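Local coordinates for protein glycosyl hydrolase (Rhizobium leguminosarum bv. trifolii, PDB 5NDX) that probably hydrolyses O-glycosidic bonds, as a family 39 enzyme and bacterial orthologue of human alpha-L-iduronidase, at residues Y159-D164 against T203-G208; R549-L554 against A590-S595. The protein carries 2 engineered substitutions. One frame throughout, in Å; residues are numbered along the deposited sequence. Where two conformers were deposited one is given.

In the fold
Interaction 1 and interaction 2 follow one another along the chain, the first closing before the second opens. They sit on opposite sides of the chain's centre, with their own centres about 50 Å apart and their nearest atoms about 33 Å apart, and share no helix or sheet. Interaction 1 lies on the periphery of the TIM barrel, where helix 155-171 meets the loop between helix 190-200 and strand 216-219. Interaction 2 pairs strands 549-557 and 590-594 in a C-terminal beta-sandwich. That sandwich nevertheless touches helix 36-45, so the two contacts show how the barrel is built at its rim and how a separate domain leans on it, both away from the substrate pocket.

Interaction 1 of 2, residues Y159-D164 against T203-G208; sequences YTNYYD and TSCLTG
Ser204 OG, lying against the Asp164 side chain, has three partners: two backbone N-H groups of its own loop on one side and a water on the other. It accepts from Leu206 N at 3.0 Å, closing an ST turn, and weakly from Thr207 N at 3.3 Å. The water, 2.7 Å from Ser204 OG, completes the set and donates to Asp164 O, also at 2.7 Å, so the small hydroxyl serves both to shape the turn and to tie it to the helix.

The direct link is Cys205 N to Asp164 OD2, 3.1 Å long and almost straight (177°), with the donor standing above the carboxylate plane. Asp164 has CG beside its own backbone N (chi1 -67°), which leans the carboxylate back along the helix until OD2 lies 3.0 Å from Thr160 O; two acceptors this close might raise the acid's affinity for a proton, though the bond from Cys205 N works against this. An alanine in place of Asp164 is likely to leave Cys205 N without its acceptor and the turn less firmly held.

Alongside, Asn161 OD1 lies 3.4 Å from Cys205 SG, while Asn161 ND2 bonds to Tyr107 O. Leu206 places CD1 3.7 Å from Asp164 O and touches Met110 and Arg114 of helix 110-131. A peripheral helix fastened in this way to the loop leading into a later parallel strand belongs to the outer layer of a TIM barrel.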
loop_
_atom_site.group_PDB
_atom_site.type_symbol
_atom_site.label_atom_id
_atom_site.label_comp_id
_atom_site.label_asym_id
_atom_site.label_seq_id
_atom_site.Cartn_x
_atom_site.Cartn_y
_atom_site.Cartn_z
ATOM N N TYR A 159 -4.671 -20.625 -22.449
ATOM C CA TYR A 159 -3.910 -19.841 -21.468
ATOM C C TYR A 159 -2.481 -19.648 -21.923
ATOM O O TYR A 159 -1.969 -18.537 -21.945
ATOM C CB TYR A 159 -3.912 -20.490 -20.067
ATOM C CG TYR A 159 -3.331 -19.544 -19.020
ATOM C CD1 TYR A 159 -4.093 -18.491 -18.509
ATOM C CD2 TYR A 159 -1.999 -19.635 -18.614
ATOM C CE1 TYR A 159 -3.557 -17.583 -17.601
ATOM C CE2 TYR A 159 -1.468 -18.734 -17.694
ATOM C CZ TYR A 159 -2.254 -17.711 -17.204
ATOM O OH TYR A 159 -1.756 -16.818 -16.316
ATOM N N THR A 160 -1.874 -20.747 -22.327
ATOM C CA THR A 160 -0.497 -20.762 -22.754
ATOM C C THR A 160 -0.284 -19.964 -24.065
ATOM O O THR A 160 0.753 -19.328 -24.260
ATOM C CB THR A 160 -0.032 -22.241 -22.760
ATOM O OG1 THR A 160 1.291 -22.333 -22.258
ATOM C CG2 THR A 160 -0.146 -22.902 -24.108
ATOM N N ASN A 161 -1.280 -19.955 -24.952
ATOM C CA ASN A 161 -1.248 -19.113 -26.171
ATOM C C ASN A 161 -1.441 -17.623 -25.840
ATOM O O ASN A 161 -0.876 -16.753 -26.487
ATOM C CB ASN A 161 -2.403 -19.459 -27.126
ATOM C CG ASN A 161 -2.291 -20.827 -27.769
ATOM O OD1 ASN A 161 -1.230 -21.457 -27.832
ATOM N ND2 ASN A 161 -3.411 -21.268 -28.291
ATOM N N TYR A 162 -2.362 -17.371 -24.922
ATOM C CA TYR A 162 -2.575 -16.039 -24.340
ATOM C C TYR A 162 -1.268 -15.452 -23.769
ATOM O O TYR A 162 -0.921 -14.302 -24.082
ATOM C CB TYR A 162 -3.721 -16.096 -23.317
ATOM C CG TYR A 162 -3.678 -14.997 -22.279
ATOM C CD1 TYR A 162 -4.147 -13.703 -22.563
ATOM C CD2 TYR A 162 -3.161 -15.248 -21.026
ATOM C CE1 TYR A 162 -4.094 -12.698 -21.607
ATOM C CE2 TYR A 162 -3.099 -14.258 -20.069
ATOM C CZ TYR A 162 -3.541 -12.980 -20.376
ATOM O OH TYR A 162 -3.458 -12.039 -19.398
ATOM N N TYR A 163 -0.532 -16.247 -22.991
ATOM C CA TYR A 163 0.797 -15.842 -22.455
ATOM C C TYR A 163 1.761 -15.486 -23.598
ATOM O O TYR A 163 2.392 -14.409 -23.617
ATOM C CB TYR A 163 1.404 -16.932 -21.536
ATOM C CG TYR A 163 2.621 -16.431 -20.823
ATOM C CD1 TYR A 163 2.494 -15.679 -19.651
ATOM C CD2 TYR A 163 3.874 -16.572 -21.375
ATOM C CE1 TYR A 163 3.592 -15.121 -19.031
ATOM C CE2 TYR A 163 4.978 -16.031 -20.775
ATOM C CZ TYR A 163 4.838 -15.295 -19.587
ATOM O OH TYR A 163 5.932 -14.713 -18.979
ATOM N N ASP A 164 1.821 -16.372 -24.594
ATOM C CA ASP A 164 2.640 -16.168 -25.800
ATOM C C ASP A 164 2.350 -14.858 -26.477
ATOM O O ASP A 164 3.253 -14.178 -26.916
ATOM C CB ASP A 164 2.400 -17.298 -26.822
ATOM C CG ASP A 164 2.908 -18.646 -26.353
ATOM O OD1 ASP A 164 3.889 -18.677 -25.597
ATOM O OD2 ASP A 164 2.336 -19.692 -26.764
ATOM N N THR A 203 7.278 -24.222 -26.281
ATOM C CA THR A 203 7.621 -23.305 -27.377
ATOM C C THR A 203 6.438 -22.399 -27.704
ATOM O O THR A 203 5.281 -22.810 -27.650
ATOM C CB THR A 203 8.064 -24.074 -28.667
ATOM O OG1 THR A 203 7.002 -24.929 -29.062
ATOM C CG2 THR A 203 9.339 -24.965 -28.442
ATOM N N SER A 204 6.745 -21.155 -28.016
ATOM C CA SER A 204 5.715 -20.160 -28.275
ATOM C C SER A 204 4.974 -20.519 -29.549
ATOM O O SER A 204 5.598 -20.812 -30.553
ATOM C CB SER A 204 6.347 -18.780 -28.432
ATOM O OG SER A 204 5.465 -17.896 -29.106
ATOM N N CYS A 205 3.653 -20.430 -29.514
ATOM C CA CYS A 205 2.832 -20.629 -30.686
ATOM C C CYS A 205 2.902 -19.499 -31.708
ATOM O O CYS A 205 2.244 -19.610 -32.730
ATOM C CB CYS A 205 1.361 -20.807 -30.270
ATOM S SG CYS A 205 0.500 -19.285 -29.730
ATOM N N LEU A 206 3.638 -18.413 -31.451
ATOM C CA LEU A 206 3.704 -17.265 -32.379
ATOM C C LEU A 206 5.056 -17.070 -33.047
ATOM O O LEU A 206 5.125 -16.711 -34.222
ATOM C CB LEU A 206 3.340 -15.974 -31.659
ATOM C CG LEU A 206 1.869 -15.829 -31.298
ATOM C CD1 LEU A 206 1.742 -14.729 -30.250
ATOM C CD2 LEU A 206 0.993 -15.526 -32.508
ATOM N N THR A 207 6.121 -17.234 -32.273
ATOM C CA THR A 207 7.434 -17.515 -32.821
ATOM C C THR A 207 7.255 -19.018 -33.060
ATOM O O THR A 207 6.121 -19.507 -33.102
ATOM C CB THR A 207 8.576 -17.206 -31.811
ATOM O OG1 THR A 207 8.626 -18.212 -30.788
ATOM C CG2 THR A 207 8.395 -15.824 -31.140
ATOM N N GLY A 208 8.317 -19.782 -33.200
ATOM C CA GLY A 208 8.141 -21.242 -33.068
ATOM C C GLY A 208 9.361 -21.813 -32.423
ATOM O O GLY A 208 9.699 -22.975 -32.620
HETATM O O HOH W 1 5.453 -15.592 -27.692
#

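Interaction 2 of 2, residues R549-L554 against A590-S595; sequences REERML and AFLHMS
Segments 549-554 and 590-594 run antiparallel, their axes 4.6 Å apart at 169°, and Arg552 with His593 and Leu554 with Phe591 form hydrogen-bonded pairs; Ser595 N to Glu550 O (2.8 Å) extends the register.

On the face carrying Met553 and Leu592, Met553 crosses Leu592 at about a right angle. With CG anti to the backbone N and a bend at chi2 (67°), it brings SD to 3.9 Å from Leu592 CB and CE to 3.7 Å from Ala590 CB; a flexible thioether suits this path. Both side chains also touch Gln40 and Tyr44 of helix 36-45. Farther along, Glu551 lays OE1 3.6 Å from Leu592 CD2, while OE2 meets the guanidinium edge in a salt bridge whose hydrogen bond, from Arg549 NE, is weak at 3.3 Å. Arg549 NH2 forms a salt bridge with Asp359.

On the other face Arg552 folds back: its NH1 reaches Glu550 OE1 at 2.8 Å, in a salt bridge, and also bonds to Glu551 O. His593 ND1 meets Tyr602 OH, joining this sheet to strand 601-607. With strand 536-545 alongside strand 549-557, the pairing matches the B and E strands of a fibronectin type III-like sandwich.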
loop_
_atom_site.group_PDB
_atom_site.type_symbol
_atom_site.label_atom_id
_atom_site.label_comp_id
_atom_site.label_asym_id
_atom_site.label_seq_id
_atom_site.Cartn_x
_atom_site.Cartn_y
_atom_site.Cartn_z
ATOM N N ARG A 549 -21.521 19.485 2.255
ATOM C CA ARG A 549 -20.482 20.384 2.793
ATOM C C ARG A 549 -19.312 20.592 1.811
ATOM O O ARG A 549 -18.846 19.646 1.183
ATOM C CB ARG A 549 -19.954 19.765 4.086
ATOM C CG ARG A 549 -18.797 20.496 4.760
ATOM C CD ARG A 549 -18.260 19.727 5.979
ATOM N NE ARG A 549 -18.377 18.259 5.828
ATOM C CZ ARG A 549 -19.294 17.466 6.406
ATOM N NH1 ARG A 549 -20.207 17.947 7.272
ATOM N NH2 ARG A 549 -19.281 16.163 6.107
ATOM N N GLU A 550 -18.806 21.821 1.710
ATOM C CA GLU A 550 -17.710 22.123 0.807
ATOM C C GLU A 550 -16.444 21.552 1.390
ATOM O O GLU A 550 -16.184 21.716 2.577
ATOM C CB GLU A 550 -17.524 23.640 0.605
ATOM C CG GLU A 550 -18.576 24.301 -0.305
ATOM C CD GLU A 550 -18.434 23.888 -1.756
ATOM O OE1 GLU A 550 -17.298 23.653 -2.233
ATOM O OE2 GLU A 550 -19.471 23.792 -2.453
ATOM N N GLU A 551 -15.669 20.862 0.570
ATOM C CA GLU A 551 -14.373 20.332 1.049
ATOM C C GLU A 551 -13.317 20.555 -0.015
ATOM O O GLU A 551 -13.644 20.671 -1.211
ATOM C CB GLU A 551 -14.463 18.827 1.369
ATOM C CG GLU A 551 -15.414 18.500 2.504
ATOM C CD GLU A 551 -15.551 17.011 2.823
ATOM O OE1 GLU A 551 -15.111 16.176 2.016
ATOM O OE2 GLU A 551 -16.136 16.716 3.879
ATOM N N ARG A 552 -12.063 20.568 0.416
ATOM C CA ARG A 552 -10.905 20.644 -0.509
ATOM C C ARG A 552 -9.873 19.580 -0.183
ATOM O O ARG A 552 -9.402 19.523 0.934
ATOM C CB ARG A 552 -10.258 22.013 -0.379
ATOM C CG ARG A 552 -11.197 23.191 -0.677
ATOM C CD ARG A 552 -11.611 23.246 -2.150
ATOM N NE ARG A 552 -12.529 24.371 -2.422
ATOM C CZ ARG A 552 -13.859 24.364 -2.264
ATOM N NH1 ARG A 552 -14.530 23.293 -1.848
ATOM N NH2 ARG A 552 -14.541 25.448 -2.530
ATOM N N MET A 553 -9.535 18.739 -1.140
ATOM C CA MET A 553 -8.462 17.798 -1.012
ATOM C C MET A 553 -7.180 18.435 -1.530
ATOM O O MET A 553 -7.164 18.909 -2.669
ATOM C CB MET A 553 -8.760 16.551 -1.819
ATOM C CG MET A 553 -7.744 15.449 -1.650
ATOM S SD MET A 553 -7.856 14.855 0.067
ATOM C CE MET A 553 -6.289 14.034 0.205
ATOM N N LEU A 554 -6.138 18.429 -0.694
ATOM C CA LEU A 554 -4.805 18.905 -1.036
ATOM C C LEU A 554 -3.885 17.704 -1.247
ATOM O O LEU A 554 -3.943 16.699 -0.475
ATOM C CB LEU A 554 -4.248 19.784 0.081
ATOM C CG LEU A 554 -4.715 21.228 0.230
ATOM C CD1 LEU A 554 -6.214 21.290 0.446
ATOM C CD2 LEU A 554 -4.018 21.939 1.390
ATOM N N ALA A 590 -0.800 14.717 1.840
ATOM C CA ALA A 590 -2.178 14.821 1.449
ATOM C C ALA A 590 -3.004 15.293 2.643
ATOM O O ALA A 590 -2.657 15.030 3.783
ATOM C CB ALA A 590 -2.687 13.485 0.918
ATOM N N PHE A 591 -4.035 16.081 2.378
ATOM C CA PHE A 591 -4.885 16.589 3.439
ATOM C C PHE A 591 -6.261 16.968 2.951
ATOM O O PHE A 591 -6.396 17.696 1.985
ATOM C CB PHE A 591 -4.208 17.786 4.108
ATOM C CG PHE A 591 -5.010 18.386 5.225
ATOM C CD1 PHE A 591 -5.135 17.729 6.438
ATOM C CD2 PHE A 591 -5.700 19.591 5.048
ATOM C CE1 PHE A 591 -5.886 18.293 7.497
ATOM C CE2 PHE A 591 -6.462 20.136 6.093
ATOM C CZ PHE A 591 -6.547 19.485 7.323
ATOM N N LEU A 592 -7.288 16.465 3.619
ATOM C CA LEU A 592 -8.653 16.841 3.331
ATOM C C LEU A 592 -9.086 17.994 4.253
ATOM O O LEU A 592 -9.092 17.830 5.467
ATOM C CB LEU A 592 -9.642 15.636 3.441
ATOM C CG LEU A 592 -10.961 16.295 2.962
ATOM C CD1 LEU A 592 -11.408 15.876 1.588
ATOM C CD2 LEU A 592 -12.055 16.511 3.949
ATOM N N HIS A 593 -9.402 19.174 3.690
ATOM C CA HIS A 593 -9.885 20.307 4.489
ATOM C C HIS A 593 -11.391 20.504 4.331
ATOM O O HIS A 593 -11.870 20.577 3.200
ATOM C CB HIS A 593 -9.224 21.624 4.032
ATOM C CG HIS A 593 -9.511 22.765 4.959
ATOM N ND1 HIS A 593 -9.850 24.030 4.517
ATOM C CD2 HIS A 593 -9.562 22.807 6.317
ATOM C CE1 HIS A 593 -10.030 24.820 5.565
ATOM N NE2 HIS A 593 -9.885 24.101 6.668
ATOM N N MET A 594 -12.104 20.627 5.438
ATOM C CA MET A 594 -13.563 20.808 5.483
ATOM C C MET A 594 -13.907 22.315 5.619
ATOM O O MET A 594 -13.255 23.034 6.393
ATOM C CB MET A 594 -14.139 20.042 6.694
ATOM C CG MET A 594 -13.676 18.573 6.841
ATOM S SD MET A 594 -14.217 17.715 8.367
ATOM C CE MET A 594 -15.953 17.567 7.945
ATOM N N SER A 595 -14.920 22.768 4.887
ATOM C CA SER A 595 -15.485 24.133 5.027
ATOM C C SER A 595 -14.449 25.242 4.866
ATOM O O SER A 595 -14.150 25.945 5.809
ATOM C CB SER A 595 -16.193 24.240 6.380
ATOM O OG SER A 595 -17.169 23.210 6.460
#